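Long-range contacts in protein FkbI (Streptomyces hygroscopicus, PDB 1R2J), which binds FAD and, as a member of the acyl-CoA dehydrogenase family, probably oxidises an acyl-ACP intermediate on the way to the methoxymalonyl extender unit of the polyketide FK520: residues A[107-112]-A[153-158]; A[279-284]-A[301-306]. All blocks are in the same frame, centred on the assembly; numbering follows the deposited sequence.

Contact 1. Residues A[107-112]-A[153-158]; sequences AAVGFS and VVFGLQ. With FAD (flavin-adenine dinucleotide), chain B.
Val-153 is gripped at both its backbone N and its O by strand 107-110. Its N donates to Ala-108 O at 2.9 Å, and its O accepts Gly-110 N at 3.0 Å, so the two strands run parallel and Val-153 sits abreast of Val-109. One step on, Phe-155 N reaches Gly-110 O at 3.2 Å with a nearly straight N-H...O angle of 168°. The other ends of the two peptides flanking Gly-110 point to the flavin: FAD N3 donates to Val-109 O and Phe-111 N bonds FAD O2, joined by Ser-112 N from the loop that follows. One edge of strand 107-110 thus pairs with strand 151-156, and the opposite edge reads the pyrimidine end of the isoalloxazine. Both segments lie in the middle domain of the acyl-CoA dehydrogenase fold, and their contact forms part of the FAD pocket.

Val-153 sets its CB and CG2 against Ala-108 O, with CG2 3.5 Å from that oxygen. Val-109 CG1 meets the ring edge of Phe-155 in plane, 3.9 Å from CE2. Phe-111 touches Phe-155 through the root of its side chain, CB to CB 3.8 Å. With CG between its backbone N and carbonyl carbon (chi1 43°), its ring leads away from Phe-155 and slips under the flavin carbonyl, where FAD O2 stands 3.0 Å above the ring centre.

Lys-140 of strand 133-143 bonds the carbonyl oxygens of both Phe-111 and Phe-155 through NZ. Strand 151-156 continues the sheet to strand 164-169, helix 69-88 packs on Val-109 and Phe-111 through Met-80, and helix 219-248 meets Val-109 and Phe-155 at Ser-221.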
ATOM      1  N   ALA A 107      -5.670  10.315   4.050  1.00 28.94           N
ATOM      2  CA  ALA A 107      -6.677   9.856   3.103  1.00 28.09           C
ATOM      3  C   ALA A 107      -6.565   8.356   2.905  1.00 29.18           C
ATOM      4  O   ALA A 107      -5.546   7.748   3.236  1.00 29.63           O
ATOM      5  CB  ALA A 107      -6.511  10.557   1.780  1.00 27.38           C
ATOM      6  N   ALA A 108      -7.627   7.760   2.376  1.00 27.32           N
ATOM      7  CA  ALA A 108      -7.653   6.330   2.113  1.00 27.69           C
ATOM      8  C   ALA A 108      -8.329   6.189   0.761  1.00 27.31           C
ATOM      9  O   ALA A 108      -8.973   7.125   0.289  1.00 25.78           O
ATOM     10  CB  ALA A 108      -8.457   5.600   3.196  1.00 27.19           C
ATOM     11  N   VAL A 109      -8.176   5.031   0.133  1.00 26.18           N
ATOM     12  CA  VAL A 109      -8.775   4.797  -1.171  1.00 25.85           C
ATOM     13  C   VAL A 109      -9.597   3.512  -1.122  1.00 26.23           C
ATOM     14  O   VAL A 109      -9.051   2.435  -0.913  1.00 24.40           O
ATOM     15  CB  VAL A 109      -7.686   4.653  -2.250  1.00 26.99           C
ATOM     16  CG1 VAL A 109      -8.318   4.657  -3.633  1.00 26.71           C
ATOM     17  CG2 VAL A 109      -6.665   5.770  -2.106  1.00 26.08           C
ATOM     18  N   GLY A 110     -10.906   3.628  -1.317  1.00 25.88           N
ATOM     19  CA  GLY A 110     -11.761   2.457  -1.280  1.00 26.30           C
ATOM     20  C   GLY A 110     -12.491   2.203  -2.583  1.00 26.97           C
ATOM     21  O   GLY A 110     -13.274   3.035  -3.047  1.00 27.65           O
ATOM     22  N   PHE A 111     -12.223   1.053  -3.188  1.00 27.25           N
ATOM     23  CA  PHE A 111     -12.877   0.672  -4.432  1.00 26.18           C
ATOM     24  C   PHE A 111     -13.449  -0.734  -4.295  1.00 26.52           C
ATOM     25  O   PHE A 111     -14.463  -1.075  -4.906  1.00 25.40           O
ATOM     26  CB  PHE A 111     -11.890   0.749  -5.608  1.00 28.86           C
ATOM     27  CG  PHE A 111     -10.519   0.194  -5.306  1.00 29.58           C
ATOM     28  CD1 PHE A 111     -10.257  -1.166  -5.419  1.00 31.76           C
ATOM     29  CD2 PHE A 111      -9.491   1.040  -4.896  1.00 31.46           C
ATOM     30  CE1 PHE A 111      -8.983  -1.680  -5.127  1.00 33.01           C
ATOM     31  CE2 PHE A 111      -8.217   0.542  -4.601  1.00 32.83           C
ATOM     32  CZ  PHE A 111      -7.961  -0.821  -4.716  1.00 32.75           C
ATOM     33  N   SER A 112     -12.803  -1.543  -3.468  1.00 23.57           N
ATOM     34  CA  SER A 112     -13.250  -2.906  -3.253  1.00 26.50           C
ATOM     35  C   SER A 112     -14.582  -3.003  -2.500  1.00 24.82           C
ATOM     36  O   SER A 112     -14.884  -2.181  -1.640  1.00 22.65           O
ATOM     37  CB  SER A 112     -12.182  -3.680  -2.491  1.00 26.77           C
ATOM     38  OG  SER A 112     -12.698  -4.950  -2.143  1.00 36.29           O
ATOM     39  N   VAL A 153     -11.292   8.593  -0.613  1.00 24.12           N
ATOM     40  CA  VAL A 153     -11.338   8.627  -2.069  1.00 22.92           C
ATOM     41  C   VAL A 153     -12.124   7.399  -2.500  1.00 24.27           C
ATOM     42  O   VAL A 153     -11.606   6.280  -2.504  1.00 22.90           O
ATOM     43  CB  VAL A 153      -9.923   8.596  -2.655  1.00 22.69           C
ATOM     44  CG1 VAL A 153      -9.974   8.750  -4.168  1.00 21.28           C
ATOM     45  CG2 VAL A 153      -9.103   9.711  -2.037  1.00 23.88           C
ATOM     46  N   VAL A 154     -13.382   7.626  -2.863  1.00 23.50           N
ATOM     47  CA  VAL A 154     -14.294   6.551  -3.239  1.00 24.33           C
ATOM     48  C   VAL A 154     -14.583   6.383  -4.728  1.00 25.54           C
ATOM     49  O   VAL A 154     -14.884   7.350  -5.433  1.00 25.19           O
ATOM     50  CB  VAL A 154     -15.640   6.730  -2.492  1.00 22.69           C
ATOM     51  CG1 VAL A 154     -16.604   5.608  -2.833  1.00 25.14           C
ATOM     52  CG2 VAL A 154     -15.385   6.771  -1.007  1.00 22.68           C
ATOM     53  N   PHE A 155     -14.498   5.137  -5.185  1.00 25.40           N
ATOM     54  CA  PHE A 155     -14.769   4.777  -6.573  1.00 26.44           C
ATOM     55  C   PHE A 155     -16.208   4.279  -6.651  1.00 26.99           C
ATOM     56  O   PHE A 155     -16.720   3.692  -5.694  1.00 26.96           O
ATOM     57  CB  PHE A 155     -13.825   3.661  -7.035  1.00 24.99           C
ATOM     58  CG  PHE A 155     -12.486   4.152  -7.520  1.00 24.94           C
ATOM     59  CD1 PHE A 155     -12.254   4.344  -8.874  1.00 24.79           C
ATOM     60  CD2 PHE A 155     -11.461   4.415  -6.625  1.00 24.66           C
ATOM     61  CE1 PHE A 155     -11.020   4.788  -9.330  1.00 26.08           C
ATOM     62  CE2 PHE A 155     -10.222   4.859  -7.073  1.00 26.14           C
ATOM     63  CZ  PHE A 155     -10.002   5.045  -8.427  1.00 25.45           C
ATOM     64  N   GLY A 156     -16.851   4.507  -7.792  1.00 28.74           N
ATOM     65  CA  GLY A 156     -18.226   4.077  -7.969  1.00 30.90           C
ATOM     66  C   GLY A 156     -18.718   4.242  -9.395  1.00 32.43           C
ATOM     67  O   GLY A 156     -17.963   4.672 -10.271  1.00 31.78           O
ATOM     68  N   LEU A 157     -19.982   3.895  -9.632  1.00 34.25           N
ATOM     69  CA  LEU A 157     -20.571   4.010 -10.960  1.00 37.80           C
ATOM     70  C   LEU A 157     -21.486   5.222 -11.029  1.00 41.14           C
ATOM     71  O   LEU A 157     -22.309   5.449 -10.139  1.00 41.35           O
ATOM     72  CB  LEU A 157     -21.372   2.756 -11.306  1.00 37.81           C
ATOM     73  CG  LEU A 157     -20.668   1.403 -11.174  1.00 37.91           C
ATOM     74  CD1 LEU A 157     -21.644   0.285 -11.524  1.00 38.17           C
ATOM     75  CD2 LEU A 157     -19.460   1.361 -12.086  1.00 36.71           C
ATOM     76  N   GLN A 158     -21.343   6.002 -12.091  1.00 44.99           N
ATOM     77  CA  GLN A 158     -22.168   7.185 -12.251  1.00 48.99           C
ATOM     78  C   GLN A 158     -23.566   6.720 -12.660  1.00 52.14           C
ATOM     79  O   GLN A 158     -24.250   6.055 -11.879  1.00 53.77           O
ATOM     80  CB  GLN A 158     -21.552   8.101 -13.309  1.00 47.92           C
ATOM     81  CG  GLN A 158     -21.814   9.577 -13.080  1.00 47.88           C
ATOM     82  CD  GLN A 158     -20.628  10.431 -13.474  1.00 47.04           C
ATOM     83  OE1 GLN A 158     -19.911  10.115 -14.425  1.00 46.75           O
ATOM     84  NE2 GLN A 158     -20.422  11.526 -12.753  1.00 46.84           N
TER
HETATM   85  PA  FAD B 399     -11.670 -12.904  -4.593  1.00 31.55           P
HETATM   86  O1A FAD B 399     -11.287 -11.680  -5.285  1.00 29.27           O
HETATM   87  O2A FAD B 399     -12.900 -13.326  -3.834  1.00 28.05           O
HETATM   88  O5B FAD B 399     -10.541 -13.788  -4.060  1.00 31.78           O
HETATM   89  C5B FAD B 399     -10.379 -14.729  -5.046  1.00 26.42           C
HETATM   90  C4B FAD B 399      -9.308 -15.755  -4.903  1.00 24.70           C
HETATM   91  O4B FAD B 399      -9.641 -16.305  -6.226  1.00 21.89           O
HETATM   92  C3B FAD B 399      -7.985 -15.072  -5.055  1.00 24.40           C
HETATM   93  O3B FAD B 399      -6.990 -15.931  -4.603  1.00 23.93           O
HETATM   94  C2B FAD B 399      -7.870 -14.791  -6.477  1.00 22.23           C
HETATM   95  O2B FAD B 399      -6.563 -14.619  -7.083  1.00 22.98           O
HETATM   96  C1B FAD B 399      -8.659 -15.944  -7.164  1.00 22.80           C
HETATM   97  N9A FAD B 399      -9.297 -15.495  -8.357  1.00 23.00           N
HETATM   98  C8A FAD B 399     -10.390 -14.611  -8.565  1.00 22.53           C
HETATM   99  N7A FAD B 399     -10.713 -14.410  -9.809  1.00 21.89           N
HETATM  100  C5A FAD B 399      -9.817 -15.181 -10.523  1.00 22.99           C
HETATM  101  C6A FAD B 399      -9.630 -15.411 -11.890  1.00 23.23           C
HETATM  102  N6A FAD B 399     -10.396 -14.843 -12.831  1.00 22.24           N
HETATM  103  N1A FAD B 399      -8.611 -16.262 -12.273  1.00 22.18           N
HETATM  104  C2A FAD B 399      -7.818 -16.854 -11.350  1.00 22.09           C
HETATM  105  N3A FAD B 399      -7.925 -16.693  -9.965  1.00 20.71           N
HETATM  106  C4A FAD B 399      -9.000 -15.804  -9.685  1.00 22.79           C
HETATM  107  N1  FAD B 399      -9.257  -2.842  -1.176  1.00 27.81           N
HETATM  108  C2  FAD B 399      -9.426  -1.485  -1.459  1.00 29.57           C
HETATM  109  O2  FAD B 399     -10.249  -1.082  -2.302  1.00 27.98           O
HETATM  110  N3  FAD B 399      -8.658  -0.551  -0.777  1.00 28.64           N
HETATM  111  C4  FAD B 399      -7.696  -0.861   0.219  1.00 28.35           C
HETATM  112  O4  FAD B 399      -7.051   0.074   0.784  1.00 26.77           O
HETATM  113  C4X FAD B 399      -7.563  -2.202   0.497  1.00 28.10           C
HETATM  114  N5  FAD B 399      -6.596  -2.538   1.539  1.00 29.92           N
HETATM  115  C5X FAD B 399      -6.446  -3.899   1.882  1.00 29.96           C
HETATM  116  C6  FAD B 399      -5.547  -4.318   2.899  1.00 31.03           C
HETATM  117  C7  FAD B 399      -5.385  -5.674   3.316  1.00 30.58           C
HETATM  118  C7M FAD B 399      -4.397  -6.029   4.424  1.00 31.06           C
HETATM  119  C8  FAD B 399      -6.182  -6.664   2.676  1.00 31.27           C
HETATM  120  C8M FAD B 399      -6.142  -8.138   3.037  1.00 31.24           C
HETATM  121  C9  FAD B 399      -7.050  -6.314   1.673  1.00 31.59           C
HETATM  122  C9A FAD B 399      -7.196  -4.949   1.229  1.00 32.09           C
HETATM  123  N10 FAD B 399      -8.133  -4.519   0.152  1.00 31.44           N
HETATM  124  C10 FAD B 399      -8.338  -3.180  -0.202  1.00 29.90           C
HETATM  125  C1' FAD B 399      -8.697  -5.672  -0.406  1.00 34.82           C
HETATM  126  C2' FAD B 399      -7.811  -6.233  -1.658  1.00 37.60           C
HETATM  127  O2' FAD B 399      -8.327  -5.369  -2.711  1.00 33.75           O
HETATM  128  C3' FAD B 399      -8.327  -7.541  -1.886  1.00 39.99           C
HETATM  129  O3' FAD B 399      -7.314  -8.506  -1.510  1.00 44.80           O
HETATM  130  C4' FAD B 399      -8.856  -8.225  -3.171  1.00 39.54           C
HETATM  131  O4' FAD B 399      -9.763  -7.563  -4.011  1.00 42.93           O
HETATM  132  C5' FAD B 399      -9.489  -9.316  -2.445  1.00 39.46           C
HETATM  133  O5' FAD B 399     -10.690  -9.763  -2.996  1.00 34.76           O
HETATM  134  P   FAD B 399     -11.489 -10.852  -2.095  1.00 34.54           P
HETATM  135  O1P FAD B 399     -12.256 -10.028  -2.900  1.00 35.96           O
HETATM  136  O2P FAD B 399     -12.823 -11.604  -1.840  1.00 38.58           O
HETATM  137  O3P FAD B 399     -11.605 -11.965  -3.274  1.00 32.22           O

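Contact 2. Residues A[279-284]-A[301-306]; sequences ARVCEY and ILAKHV
Val-281, directed toward helix 297-322, presses both methyls on it, in an antiparallel helix pair of the mainly helical C-terminal domain of the acyl-CoA dehydrogenase fold. The short segments cross at -159° with axes 8.5 Å apart, consistent with the small Ala-303 lying at the closest point. CG1 of Val-281 stands between the backbone N and the carbonyl carbon (chi1 67°), which leaves CG2 anti to the backbone N and lying over the Ala-303 backbone, 3.5 Å from Ala-303 CA. Leu-302 flanks this methyl, its CG 3.8 Å from Val-281 CG2. The other branch, CG1, is aimed at Val-306, one turn further along the second helix; the two valines meet at an angle, methyl against methyl, but the modelled spacing there is tighter than normal and its exact value is doubtful.

The Cys-282 side chain keeps a loose contact, SG to Ala-303 CB at 4.4 Å, and also packs on Ala-230, Trp-231 and Val-234 of helix 219-248. Ala-303 answers Val-281 by setting its CB against the backbone of the first helix, 4.1 Å from Cys-282 CA and 3.7 Å from Val-281 O.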
ATOM      1  N   ALA A 279      14.337  -5.901  -5.741  1.00 16.99           N
ATOM      2  CA  ALA A 279      14.844  -4.543  -5.915  1.00 16.06           C
ATOM      3  C   ALA A 279      15.051  -4.186  -7.392  1.00 16.88           C
ATOM      4  O   ALA A 279      14.654  -3.108  -7.843  1.00 15.54           O
ATOM      5  CB  ALA A 279      16.152  -4.373  -5.145  1.00 17.46           C
ATOM      6  N   ARG A 280      15.672  -5.093  -8.140  1.00 16.93           N
ATOM      7  CA  ARG A 280      15.935  -4.865  -9.554  1.00 17.90           C
ATOM      8  C   ARG A 280      14.648  -4.605 -10.327  1.00 17.68           C
ATOM      9  O   ARG A 280      14.561  -3.654 -11.098  1.00 16.99           O
ATOM     10  CB  ARG A 280      16.648  -6.075 -10.169  1.00 19.53           C
ATOM     11  CG  ARG A 280      18.002  -6.431  -9.546  1.00 21.44           C
ATOM     12  CD  ARG A 280      19.021  -5.322  -9.706  1.00 20.22           C
ATOM     13  NE  ARG A 280      18.980  -4.361  -8.608  1.00 20.34           N
ATOM     14  CZ  ARG A 280      19.519  -4.561  -7.409  1.00 20.45           C
ATOM     15  NH1 ARG A 280      20.153  -5.696  -7.130  1.00 20.70           N
ATOM     16  NH2 ARG A 280      19.437  -3.614  -6.489  1.00 20.99           N
ATOM     17  N   VAL A 281      13.644  -5.449 -10.107  1.00 18.74           N
ATOM     18  CA  VAL A 281      12.382  -5.300 -10.818  1.00 19.90           C
ATOM     19  C   VAL A 281      11.665  -4.009 -10.420  1.00 17.95           C
ATOM     20  O   VAL A 281      11.009  -3.369 -11.251  1.00 16.40           O
ATOM     21  CB  VAL A 281      11.477  -6.548 -10.591  1.00 21.89           C
ATOM     22  CG1 VAL A 281      11.025  -6.627  -9.144  1.00 18.47           C
ATOM     23  CG2 VAL A 281      10.293  -6.505 -11.533  1.00 26.62           C
ATOM     24  N   CYS A 282      11.807  -3.610  -9.158  1.00 18.52           N
ATOM     25  CA  CYS A 282      11.172  -2.379  -8.676  1.00 19.40           C
ATOM     26  C   CYS A 282      11.847  -1.161  -9.291  1.00 20.80           C
ATOM     27  O   CYS A 282      11.185  -0.184  -9.648  1.00 19.15           O
ATOM     28  CB  CYS A 282      11.247  -2.288  -7.152  1.00 18.32           C
ATOM     29  SG  CYS A 282      10.228  -3.509  -6.305  1.00 20.78           S
ATOM     30  N   GLU A 283      13.171  -1.235  -9.417  1.00 20.74           N
ATOM     31  CA  GLU A 283      13.953  -0.157 -10.000  1.00 21.45           C
ATOM     32  C   GLU A 283      13.585   0.038 -11.475  1.00 21.36           C
ATOM     33  O   GLU A 283      13.431   1.168 -11.947  1.00 20.75           O
ATOM     34  CB  GLU A 283      15.446  -0.478  -9.874  1.00 22.85           C
ATOM     35  CG  GLU A 283      15.970  -0.412  -8.442  1.00 21.93           C
ATOM     36  CD  GLU A 283      17.271  -1.163  -8.272  1.00 24.11           C
ATOM     37  OE1 GLU A 283      17.758  -1.275  -7.129  1.00 23.43           O
ATOM     38  OE2 GLU A 283      17.806  -1.651  -9.286  1.00 23.29           O
ATOM     39  N   TYR A 284      13.448  -1.072 -12.191  1.00 19.97           N
ATOM     40  CA  TYR A 284      13.092  -1.047 -13.606  1.00 19.74           C
ATOM     41  C   TYR A 284      11.721  -0.392 -13.813  1.00 20.48           C
ATOM     42  O   TYR A 284      11.543   0.453 -14.702  1.00 20.42           O
ATOM     43  CB  TYR A 284      13.066  -2.477 -14.149  1.00 21.92           C
ATOM     44  CG  TYR A 284      12.767  -2.591 -15.624  1.00 21.69           C
ATOM     45  CD1 TYR A 284      13.762  -2.377 -16.580  1.00 22.31           C
ATOM     46  CD2 TYR A 284      11.492  -2.935 -16.067  1.00 22.28           C
ATOM     47  CE1 TYR A 284      13.489  -2.514 -17.946  1.00 22.79           C
ATOM     48  CE2 TYR A 284      11.209  -3.070 -17.427  1.00 21.68           C
ATOM     49  CZ  TYR A 284      12.212  -2.862 -18.356  1.00 21.03           C
ATOM     50  OH  TYR A 284      11.932  -3.014 -19.693  1.00 23.70           O
ATOM     51  N   ILE A 301       3.128  -4.144 -12.772  1.00 17.84           N
ATOM     52  CA  ILE A 301       2.395  -5.348 -12.373  1.00 17.85           C
ATOM     53  C   ILE A 301       3.447  -6.418 -12.059  1.00 18.47           C
ATOM     54  O   ILE A 301       3.355  -7.154 -11.072  1.00 17.09           O
ATOM     55  CB  ILE A 301       1.491  -5.867 -13.520  1.00 18.78           C
ATOM     56  CG1 ILE A 301       0.310  -4.906 -13.747  1.00 18.66           C
ATOM     57  CG2 ILE A 301       0.984  -7.263 -13.188  1.00 19.27           C
ATOM     58  CD1 ILE A 301      -0.423  -5.134 -15.075  1.00 17.14           C
ATOM     59  N   LEU A 302       4.453  -6.484 -12.922  1.00 16.49           N
ATOM     60  CA  LEU A 302       5.536  -7.438 -12.774  1.00 17.28           C
ATOM     61  C   LEU A 302       6.273  -7.245 -11.448  1.00 17.90           C
ATOM     62  O   LEU A 302       6.528  -8.210 -10.727  1.00 15.93           O
ATOM     63  CB  LEU A 302       6.511  -7.285 -13.941  1.00 19.46           C
ATOM     64  CG  LEU A 302       7.783  -8.123 -13.885  1.00 21.56           C
ATOM     65  CD1 LEU A 302       7.436  -9.578 -13.996  1.00 21.01           C
ATOM     66  CD2 LEU A 302       8.703  -7.709 -15.018  1.00 26.32           C
ATOM     67  N   ALA A 303       6.595  -5.995 -11.121  1.00 16.61           N
ATOM     68  CA  ALA A 303       7.311  -5.692  -9.883  1.00 16.97           C
ATOM     69  C   ALA A 303       6.525  -6.083  -8.640  1.00 17.70           C
ATOM     70  O   ALA A 303       7.066  -6.687  -7.711  1.00 17.96           O
ATOM     71  CB  ALA A 303       7.655  -4.216  -9.828  1.00 15.67           C
ATOM     72  N   LYS A 304       5.250  -5.725  -8.616  1.00 16.38           N
ATOM     73  CA  LYS A 304       4.421  -6.049  -7.475  1.00 16.60           C
ATOM     74  C   LYS A 304       4.333  -7.562  -7.324  1.00 16.36           C
ATOM     75  O   LYS A 304       4.525  -8.097  -6.235  1.00 16.54           O
ATOM     76  CB  LYS A 304       3.018  -5.443  -7.645  1.00 17.80           C
ATOM     77  CG  LYS A 304       2.084  -5.694  -6.474  1.00 18.89           C
ATOM     78  CD  LYS A 304       1.299  -6.987  -6.634  1.00 19.55           C
ATOM     79  CE  LYS A 304       0.728  -7.452  -5.296  1.00 19.83           C
ATOM     80  NZ  LYS A 304       0.255  -8.869  -5.350  1.00 17.70           N
ATOM     81  N   HIS A 305       4.059  -8.241  -8.431  1.00 15.79           N
ATOM     82  CA  HIS A 305       3.917  -9.695  -8.442  1.00 17.40           C
ATOM     83  C   HIS A 305       5.145 -10.433  -7.902  1.00 17.38           C
ATOM     84  O   HIS A 305       5.047 -11.216  -6.951  1.00 17.39           O
ATOM     85  CB  HIS A 305       3.600 -10.169  -9.868  1.00 15.70           C
ATOM     86  CG  HIS A 305       3.396 -11.646  -9.985  1.00 18.46           C
ATOM     87  ND1 HIS A 305       2.447 -12.329  -9.252  1.00 20.07           N
ATOM     88  CD2 HIS A 305       4.002 -12.570 -10.770  1.00 18.22           C
ATOM     89  CE1 HIS A 305       2.477 -13.609  -9.582  1.00 18.88           C
ATOM     90  NE2 HIS A 305       3.412 -13.781 -10.499  1.00 18.41           N
ATOM     91  N   VAL A 306       6.300 -10.173  -8.505  1.00 18.40           N
ATOM     92  CA  VAL A 306       7.535 -10.818  -8.089  1.00 18.82           C
ATOM     93  C   VAL A 306       7.970 -10.448  -6.674  1.00 17.10           C
ATOM     94  O   VAL A 306       8.341 -11.322  -5.894  1.00 15.63           O
ATOM     95  CB  VAL A 306       8.687 -10.489  -9.059  1.00 21.78           C
ATOM     96  CG1 VAL A 306       8.405 -11.084 -10.428  1.00 22.07           C
ATOM     97  CG2 VAL A 306       8.845  -9.000  -9.177  1.00 27.24           C
TER

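Contact 1 closes well before contact 2 opens, and the two belong to different parts of the chain: the parallel strands of the middle domain and an antiparallel helix pair of the C-terminal domain. Their centres are 26 Å apart and their nearest atoms about 11 Å, so they do not touch. Helix 219-248 is common ground: it meets the sheet side through Ser-221 and Leu-222, and further along packs on Cys-282 and Glu-283 through Trp-231. Contact 1 holds the flavin directly, whereas contact 2 lies away from the FAD pocket and joins two long helices of the C-terminal domain.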